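Local atomic coordinates of lipoprotein LpqN (Mycobacterium tuberculosis, PDB entry 6E5F), a protein that takes part in cell envelope biogenesis, interacts with the periplasmic loops of the mycolate transporters MmpL3 and MmpL11, and binds a lauryl trehaloside. Residues P83-P88 with F197-N202; Q139-E144 with Q185-I190. One frame throughout, in Å; residues are numbered along the deposited sequence.

Contact 1 (P83-P88 with F197-N202); sequences PTIDLP and FVLQLN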
ATOM      1  N   PRO A  83      -4.065  -2.724  15.121  1.00 24.05           N
ATOM      2  CA  PRO A  83      -4.557  -1.342  15.100  1.00 23.01           C
ATOM      3  C   PRO A  83      -5.870  -1.241  14.341  1.00 23.51           C
ATOM      4  O   PRO A  83      -6.197  -2.077  13.496  1.00 26.14           O
ATOM      5  CB  PRO A  83      -3.439  -0.576  14.380  1.00 24.36           C
ATOM      6  CG  PRO A  83      -2.727  -1.588  13.596  1.00 28.41           C
ATOM      7  CD  PRO A  83      -2.827  -2.882  14.343  1.00 22.30           C
ATOM      8  N   THR A  84      -6.639  -0.209  14.668  1.00 24.78           N
ATOM      9  CA  THR A  84      -7.867   0.101  13.948  1.00 27.40           C
ATOM     10  C   THR A  84      -7.532   1.158  12.905  1.00 24.52           C
ATOM     11  O   THR A  84      -7.086   2.256  13.252  1.00 25.86           O
ATOM     12  CB  THR A  84      -8.950   0.611  14.896  1.00 31.77           C
ATOM     13  OG1 THR A  84      -9.145  -0.330  15.961  1.00 35.56           O
ATOM     14  CG2 THR A  84     -10.267   0.805  14.152  1.00 33.40           C
ATOM     15  N   ILE A  85      -7.744   0.824  11.637  1.00 23.66           N
ATOM     16  CA  ILE A  85      -7.371   1.686  10.519  1.00 22.81           C
ATOM     17  C   ILE A  85      -8.653   2.056   9.788  1.00 28.67           C
ATOM     18  O   ILE A  85      -9.294   1.197   9.170  1.00 33.12           O
ATOM     19  CB  ILE A  85      -6.368   1.002   9.589  1.00 22.14           C
ATOM     20  CG1 ILE A  85      -5.079   0.688  10.357  1.00 22.32           C
ATOM     21  CG2 ILE A  85      -6.064   1.894   8.389  1.00 25.31           C
ATOM     22  CD1 ILE A  85      -4.173  -0.288   9.666  1.00 23.20           C
ATOM     23  N   ASP A  86      -9.031   3.330   9.869  1.00 25.00           N
ATOM     24  CA  ASP A  86     -10.260   3.830   9.254  1.00 27.77           C
ATOM     25  C   ASP A  86      -9.881   4.494   7.932  1.00 28.48           C
ATOM     26  O   ASP A  86      -9.524   5.673   7.889  1.00 28.94           O
ATOM     27  CB  ASP A  86     -10.965   4.801  10.196  1.00 35.83           C
ATOM     28  CG  ASP A  86     -12.253   5.351   9.613  1.00 57.85           C
ATOM     29  OD1 ASP A  86     -13.158   4.548   9.304  1.00 67.71           O
ATOM     30  OD2 ASP A  86     -12.364   6.588   9.473  1.00 71.71           O
ATOM     31  N   LEU A  87      -9.955   3.719   6.847  1.00 28.04           N
ATOM     32  CA  LEU A  87      -9.752   4.253   5.505  1.00 29.30           C
ATOM     33  C   LEU A  87     -11.066   4.828   4.979  1.00 32.54           C
ATOM     34  O   LEU A  87     -12.123   4.214   5.148  1.00 33.09           O
ATOM     35  CB  LEU A  87      -9.303   3.148   4.550  1.00 34.32           C
ATOM     36  CG  LEU A  87      -7.824   2.812   4.308  1.00 50.97           C
ATOM     37  CD1 LEU A  87      -6.862   3.913   4.742  1.00 43.74           C
ATOM     38  CD2 LEU A  87      -7.461   1.482   4.956  1.00 40.17           C
ATOM     39  N   PRO A  88     -11.037   5.985   4.326  1.00 27.19           N
ATOM     40  CA  PRO A  88     -12.264   6.528   3.740  1.00 29.25           C
ATOM     41  C   PRO A  88     -12.590   5.861   2.413  1.00 29.17           C
ATOM     42  O   PRO A  88     -11.730   5.292   1.738  1.00 30.43           O
ATOM     43  CB  PRO A  88     -11.915   8.004   3.525  1.00 30.40           C
ATOM     44  CG  PRO A  88     -10.454   7.975   3.224  1.00 29.60           C
ATOM     45  CD  PRO A  88      -9.884   6.877   4.094  1.00 29.14           C
ATOM     46  N   PHE A 197       3.321  -3.172  12.938  1.00 16.08           N
ATOM     47  CA  PHE A 197       2.340  -3.409  11.895  1.00 17.31           C
ATOM     48  C   PHE A 197       2.717  -2.582  10.677  1.00 16.10           C
ATOM     49  O   PHE A 197       3.178  -1.438  10.800  1.00 16.74           O
ATOM     50  CB  PHE A 197       0.942  -3.042  12.385  1.00 18.36           C
ATOM     51  CG  PHE A 197       0.425  -3.960  13.460  1.00 17.99           C
ATOM     52  CD1 PHE A 197       0.742  -3.744  14.785  1.00 19.67           C
ATOM     53  CD2 PHE A 197      -0.366  -5.050  13.134  1.00 18.78           C
ATOM     54  CE1 PHE A 197       0.267  -4.601  15.771  1.00 20.27           C
ATOM     55  CE2 PHE A 197      -0.841  -5.900  14.113  1.00 20.67           C
ATOM     56  CZ  PHE A 197      -0.520  -5.673  15.429  1.00 20.95           C
ATOM     57  N   VAL A 198       2.557  -3.174   9.503  1.00 15.36           N
ATOM     58  CA  VAL A 198       2.911  -2.531   8.243  1.00 14.98           C
ATOM     59  C   VAL A 198       1.670  -2.533   7.362  1.00 15.24           C
ATOM     60  O   VAL A 198       1.188  -3.600   6.952  1.00 17.13           O
ATOM     61  CB  VAL A 198       4.076  -3.239   7.546  1.00 15.61           C
ATOM     62  CG1 VAL A 198       4.425  -2.517   6.229  1.00 16.65           C
ATOM     63  CG2 VAL A 198       5.291  -3.320   8.468  1.00 16.57           C
ATOM     64  N   LEU A 199       1.154  -1.345   7.076  1.00 15.00           N
ATOM     65  CA  LEU A 199       0.039  -1.170   6.160  1.00 14.58           C
ATOM     66  C   LEU A 199       0.603  -0.790   4.808  1.00 16.54           C
ATOM     67  O   LEU A 199       1.450   0.102   4.720  1.00 16.31           O
ATOM     68  CB  LEU A 199      -0.877  -0.053   6.653  1.00 17.54           C
ATOM     69  CG  LEU A 199      -2.011   0.379   5.721  1.00 19.03           C
ATOM     70  CD1 LEU A 199      -3.078  -0.694   5.649  1.00 19.91           C
ATOM     71  CD2 LEU A 199      -2.597   1.711   6.172  1.00 18.38           C
ATOM     72  N   GLN A 200       0.151  -1.464   3.762  1.00 15.14           N
ATOM     73  CA  GLN A 200       0.497  -1.061   2.404  1.00 15.08           C
ATOM     74  C   GLN A 200      -0.783  -0.793   1.637  1.00 15.31           C
ATOM     75  O   GLN A 200      -1.732  -1.582   1.694  1.00 17.95           O
ATOM     76  CB  GLN A 200       1.382  -2.105   1.714  1.00 18.01           C
ATOM     77  CG  GLN A 200       2.775  -2.204   2.358  1.00 19.46           C
ATOM     78  CD  GLN A 200       3.790  -2.941   1.511  1.00 24.94           C
ATOM     79  OE1 GLN A 200       3.575  -4.080   1.104  1.00 25.39           O
ATOM     80  NE2 GLN A 200       4.912  -2.285   1.237  1.00 21.22           N
ATOM     81  N   LEU A 201      -0.812   0.347   0.960  1.00 15.29           N
ATOM     82  CA  LEU A 201      -1.902   0.713   0.067  1.00 17.31           C
ATOM     83  C   LEU A 201      -1.349   0.686  -1.353  1.00 16.66           C
ATOM     84  O   LEU A 201      -0.424   1.440  -1.675  1.00 17.18           O
ATOM     85  CB  LEU A 201      -2.458   2.089   0.421  1.00 19.00           C
ATOM     86  CG  LEU A 201      -2.941   2.259   1.871  1.00 19.08           C
ATOM     87  CD1 LEU A 201      -3.372   3.699   2.118  1.00 21.17           C
ATOM     88  CD2 LEU A 201      -4.073   1.301   2.199  1.00 23.20           C
ATOM     89  N   ASN A 202      -1.886  -0.205  -2.166  1.00 17.87           N
ATOM     90  CA  ASN A 202      -1.387  -0.461  -3.517  1.00 18.44           C
ATOM     91  C   ASN A 202      -2.412   0.071  -4.509  1.00 18.76           C
ATOM     92  O   ASN A 202      -3.506  -0.489  -4.631  1.00 20.25           O
ATOM     93  CB  ASN A 202      -1.193  -1.964  -3.718  1.00 21.66           C
ATOM     94  CG  ASN A 202      -0.090  -2.541  -2.852  1.00 23.39           C
ATOM     95  OD1 ASN A 202       0.861  -1.853  -2.507  1.00 24.84           O
ATOM     96  ND2 ASN A 202      -0.210  -3.814  -2.503  1.00 34.39           N
TER
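Phe197, whose ring carries Pro83, is held through its backbone: Phe197 O accepts a hydrogen bond from Ile190 N at 2.7 Å, within the main sheet. Across to 83-88 no hydrogen bond forms, and the two segments meet through apolar side chains alone. They run nearly parallel, 12° apart, in the layer-on-layer packing of a short two-stranded sheet (84-86 with 225-227) on the large antiparallel sheet of this Mog1p/PsbP-clan protein. From the proline end the layers diverge, with CA atoms 7.9 Å apart at Pro83 and Phe197 and 10.2 Å at Leu87 and Leu201. At the narrow end a CH-pi contact puts Pro83 CD over the middle of one face of the Phe197 ring, 3.4 Å from its centroid and 8° off the normal, while Pro83 CG leans over the ring's root. Next along, Ile85 and Leu199 reach for each other tip to tip. With its CG turned away from the backbone N (chi1 173°), Leu199 extends toward the other layer, where CD2 meets Ile85 CG2 at 4.1 Å and CD1 meets Ile85 CD1 at 4.2 Å. At the wide end Leu87 CD1 and Leu201 CD1 still touch, at 4.4 Å. Leu201 also packs on Ile220 of helix 210-223, and its side chain lies about 4 Å, between nearest atoms, from the bound 6-O-dodecyl trehalose (L6T). Proline CD is bonded to nitrogen, so its hydrogens are probably slightly positive and suited to a ring face; the remainder is dispersion and the exclusion of water, giving an apolar layer that continues to the ligand.

Contact 2 (Q139-E144 with Q185-I190); sequences QFAPGE and QKTVVI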
ATOM      1  N   GLN A 139      12.876   2.258   4.933  1.00 21.15           N
ATOM      2  CA  GLN A 139      14.040   2.339   4.059  1.00 22.02           C
ATOM      3  C   GLN A 139      13.875   1.466   2.820  1.00 25.50           C
ATOM      4  O   GLN A 139      14.262   1.866   1.717  1.00 26.15           O
ATOM      5  CB  GLN A 139      15.304   1.955   4.830  1.00 27.20           C
ATOM      6  CG  GLN A 139      16.580   2.099   4.024  1.00 28.72           C
ATOM      7  CD  GLN A 139      17.828   1.844   4.852  1.00 35.40           C
ATOM      8  OE1 GLN A 139      17.759   1.673   6.068  1.00 39.39           O
ATOM      9  NE2 GLN A 139      18.979   1.817   4.191  1.00 42.12           N
ATOM     10  N   PHE A 140      13.295   0.277   2.970  1.00 22.17           N
ATOM     11  CA  PHE A 140      13.199  -0.678   1.873  1.00 21.75           C
ATOM     12  C   PHE A 140      11.848  -0.657   1.169  1.00 19.96           C
ATOM     13  O   PHE A 140      11.654  -1.419   0.213  1.00 23.55           O
ATOM     14  CB  PHE A 140      13.514  -2.089   2.381  1.00 25.01           C
ATOM     15  CG  PHE A 140      14.882  -2.216   2.983  1.00 26.43           C
ATOM     16  CD1 PHE A 140      15.988  -1.679   2.343  1.00 29.48           C
ATOM     17  CD2 PHE A 140      15.059  -2.851   4.199  1.00 28.23           C
ATOM     18  CE1 PHE A 140      17.244  -1.786   2.896  1.00 33.89           C
ATOM     19  CE2 PHE A 140      16.315  -2.961   4.756  1.00 32.49           C
ATOM     20  CZ  PHE A 140      17.410  -2.430   4.105  1.00 35.60           C
ATOM     21  N   ALA A 141      10.933   0.208   1.589  1.00 21.03           N
ATOM     22  CA  ALA A 141       9.629   0.309   0.935  1.00 18.61           C
ATOM     23  C   ALA A 141       9.701   0.512  -0.579  1.00 18.67           C
ATOM     24  O   ALA A 141       8.887  -0.105  -1.287  1.00 23.64           O
ATOM     25  CB  ALA A 141       8.824   1.441   1.587  1.00 21.08           C
ATOM     26  N   PRO A 142      10.594   1.334  -1.135  1.00 20.05           N
ATOM     27  CA  PRO A 142      10.562   1.542  -2.593  1.00 22.08           C
ATOM     28  C   PRO A 142      11.009   0.339  -3.409  1.00 23.92           C
ATOM     29  O   PRO A 142      10.757   0.315  -4.621  1.00 24.09           O
ATOM     30  CB  PRO A 142      11.467   2.761  -2.811  1.00 32.18           C
ATOM     31  CG  PRO A 142      12.246   2.930  -1.582  1.00 27.11           C
ATOM     32  CD  PRO A 142      11.527   2.247  -0.455  1.00 20.94           C
ATOM     33  N   GLY A 143      11.621  -0.676  -2.791  1.00 22.67           N
ATOM     34  CA  GLY A 143      12.215  -1.752  -3.566  1.00 26.82           C
ATOM     35  C   GLY A 143      11.217  -2.484  -4.446  1.00 28.27           C
ATOM     36  O   GLY A 143      11.511  -2.803  -5.601  1.00 30.20           O
ATOM     37  N   GLU A 144      10.023  -2.759  -3.915  1.00 25.62           N
ATOM     38  CA  GLU A 144       9.058  -3.590  -4.628  1.00 26.13           C
ATOM     39  C   GLU A 144       8.645  -2.956  -5.953  1.00 27.40           C
ATOM     40  O   GLU A 144       8.727  -3.595  -7.009  1.00 31.12           O
ATOM     41  CB  GLU A 144       7.836  -3.848  -3.743  1.00 29.99           C
ATOM     42  CG  GLU A 144       6.782  -4.733  -4.393  1.00 32.37           C
ATOM     43  CD  GLU A 144       5.576  -4.968  -3.506  1.00 32.08           C
ATOM     44  OE1 GLU A 144       4.622  -5.634  -3.963  1.00 43.41           O
ATOM     45  OE2 GLU A 144       5.580  -4.490  -2.354  1.00 33.56           O
ATOM     46  N   GLN A 185       2.442   2.969  -4.245  1.00 17.96           N
ATOM     47  CA  GLN A 185       2.361   2.226  -3.002  1.00 15.52           C
ATOM     48  C   GLN A 185       2.720   3.145  -1.853  1.00 16.96           C
ATOM     49  O   GLN A 185       3.787   3.765  -1.855  1.00 17.07           O
ATOM     50  CB  GLN A 185       3.306   1.031  -3.031  1.00 16.80           C
ATOM     51  CG  GLN A 185       3.229   0.156  -1.795  1.00 16.51           C
ATOM     52  CD  GLN A 185       4.205  -0.979  -1.865  1.00 19.60           C
ATOM     53  OE1 GLN A 185       5.414  -0.772  -1.784  1.00 21.00           O
ATOM     54  NE2 GLN A 185       3.691  -2.195  -2.016  1.00 22.46           N
ATOM     55  N   LYS A 186       1.820   3.229  -0.876  1.00 16.48           N
ATOM     56  CA  LYS A 186       2.099   3.912   0.377  0.59 16.46           C
ATOM     57  C   LYS A 186       2.280   2.853   1.454  1.00 13.99           C
ATOM     58  O   LYS A 186       1.410   1.995   1.635  1.00 16.71           O
ATOM     59  CB  LYS A 186       0.974   4.876   0.762  0.59 20.57           C
ATOM     60  CG  LYS A 186       1.349   5.795   1.925  0.59 19.75           C
ATOM     61  CD  LYS A 186       0.400   6.981   2.060  0.59 26.24           C
ATOM     62  CE  LYS A 186       1.008   8.077   2.931  0.59 29.88           C
ATOM     63  NZ  LYS A 186       0.222   9.348   2.906  0.59 28.30           N
ATOM     64  N   THR A 187       3.413   2.908   2.139  1.00 14.17           N
ATOM     65  CA  THR A 187       3.722   1.993   3.230  1.00 13.29           C
ATOM     66  C   THR A 187       3.720   2.798   4.522  1.00 13.92           C
ATOM     67  O   THR A 187       4.385   3.826   4.613  1.00 15.65           O
ATOM     68  CB  THR A 187       5.089   1.352   3.006  1.00 14.53           C
ATOM     69  OG1 THR A 187       5.073   0.573   1.805  1.00 16.97           O
ATOM     70  CG2 THR A 187       5.463   0.448   4.179  1.00 15.95           C
ATOM     71  N   VAL A 188       2.959   2.340   5.508  1.00 14.29           N
ATOM     72  CA  VAL A 188       2.846   3.006   6.802  1.00 15.36           C
ATOM     73  C   VAL A 188       3.340   2.037   7.866  1.00 14.57           C
ATOM     74  O   VAL A 188       2.913   0.882   7.894  1.00 14.99           O
ATOM     75  CB  VAL A 188       1.396   3.416   7.102  1.00 14.63           C
ATOM     76  CG1 VAL A 188       1.333   4.271   8.365  1.00 17.10           C
ATOM     77  CG2 VAL A 188       0.768   4.139   5.914  1.00 18.32           C
ATOM     78  N   VAL A 189       4.247   2.502   8.712  1.00 14.28           N
ATOM     79  CA  VAL A 189       4.797   1.685   9.792  1.00 16.35           C
ATOM     80  C   VAL A 189       4.127   2.085  11.095  1.00 17.03           C
ATOM     81  O   VAL A 189       4.114   3.265  11.467  1.00 16.59           O
ATOM     82  CB  VAL A 189       6.325   1.815   9.858  1.00 19.35           C
ATOM     83  CG1 VAL A 189       6.884   1.025  11.012  1.00 32.21           C
ATOM     84  CG2 VAL A 189       6.932   1.322   8.563  1.00 25.87           C
ATOM     85  N   ILE A 190       3.569   1.099  11.784  1.00 16.17           N
ATOM     86  CA  ILE A 190       2.733   1.335  12.958  1.00 15.78           C
ATOM     87  C   ILE A 190       3.283   0.487  14.101  1.00 16.19           C
ATOM     88  O   ILE A 190       2.818  -0.643  14.314  1.00 17.38           O
ATOM     89  CB  ILE A 190       1.261   1.009  12.661  1.00 14.88           C
ATOM     90  CG1 ILE A 190       0.765   1.766  11.419  1.00 18.30           C
ATOM     91  CG2 ILE A 190       0.386   1.325  13.884  1.00 19.76           C
ATOM     92  CD1 ILE A 190      -0.495   1.169  10.812  1.00 19.14           C
TER
HETATM   93  O   HOH W   1       7.553  -0.264  -3.502  1.00 22.99           O
HETATM   94  O   HOH W   2       7.026  -2.850  -0.695  1.00 24.70           O
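A small, partly polar contact packs the turn between helices 134-140 and 143-146 on one face of the main sheet, against strand 179-192, with the Gln185 side chain about 6 Å (nearest atoms) from the bound L6T. Its apolar share is slight: the methyl of Ala141, in a type I beta turn from Phe140 to Gly143, rests on Thr187, CB to CB 4.0 Å. Thr187 OG1 is hydrogen-bonded to Gln200 NE2. The polar share gathers round the Gln185 amide, whose NE2 donates to Glu144 OE2 at 3.0 Å, almost straight at 174°. The acceptor lies in the amide plane, yet the donor comes in from above the carboxylate, 60° out of its plane; the two planes are turned 66° apart. NE2 also bonds Asn202 OD1 on the neighbouring strand. Water 1 donates to Gln185 OE1 at 2.8 Å and to Ala141 O at 2.6 Å, bridging turn and strand. Water 2 lies 2.8 Å from Gln185 OE1 and 2.7 Å from Glu144 OE2, but has more acceptors within reach than protons, so which it serves is left open. With Glu144 OE2 and Asn202 OD1 both at the NH2 end, that end can hardly be the oxygen, and the pair probably fixes the amide's rotation.

Read from the N terminus, the chain lays down 83-88 first, then 139-144 at the helical turn, then 185-190, and last 197-202. Contact 1 therefore closes the longer loop, with 108 residues between its segments, and contact 2 lies wholly within it, closing a shorter one of 40; the two nest without crossing. Their later segments belong to consecutive, antiparallel strands, 179-192 and 195-206, joined directly by backbone hydrogen bonds such as that from Val188 N to Leu199 O. The earlier segments cover opposite faces of that pair: the small two-stranded sheet on one, the helical turn on the other. The centres of contacts 1 and 2 are about 12 Å apart.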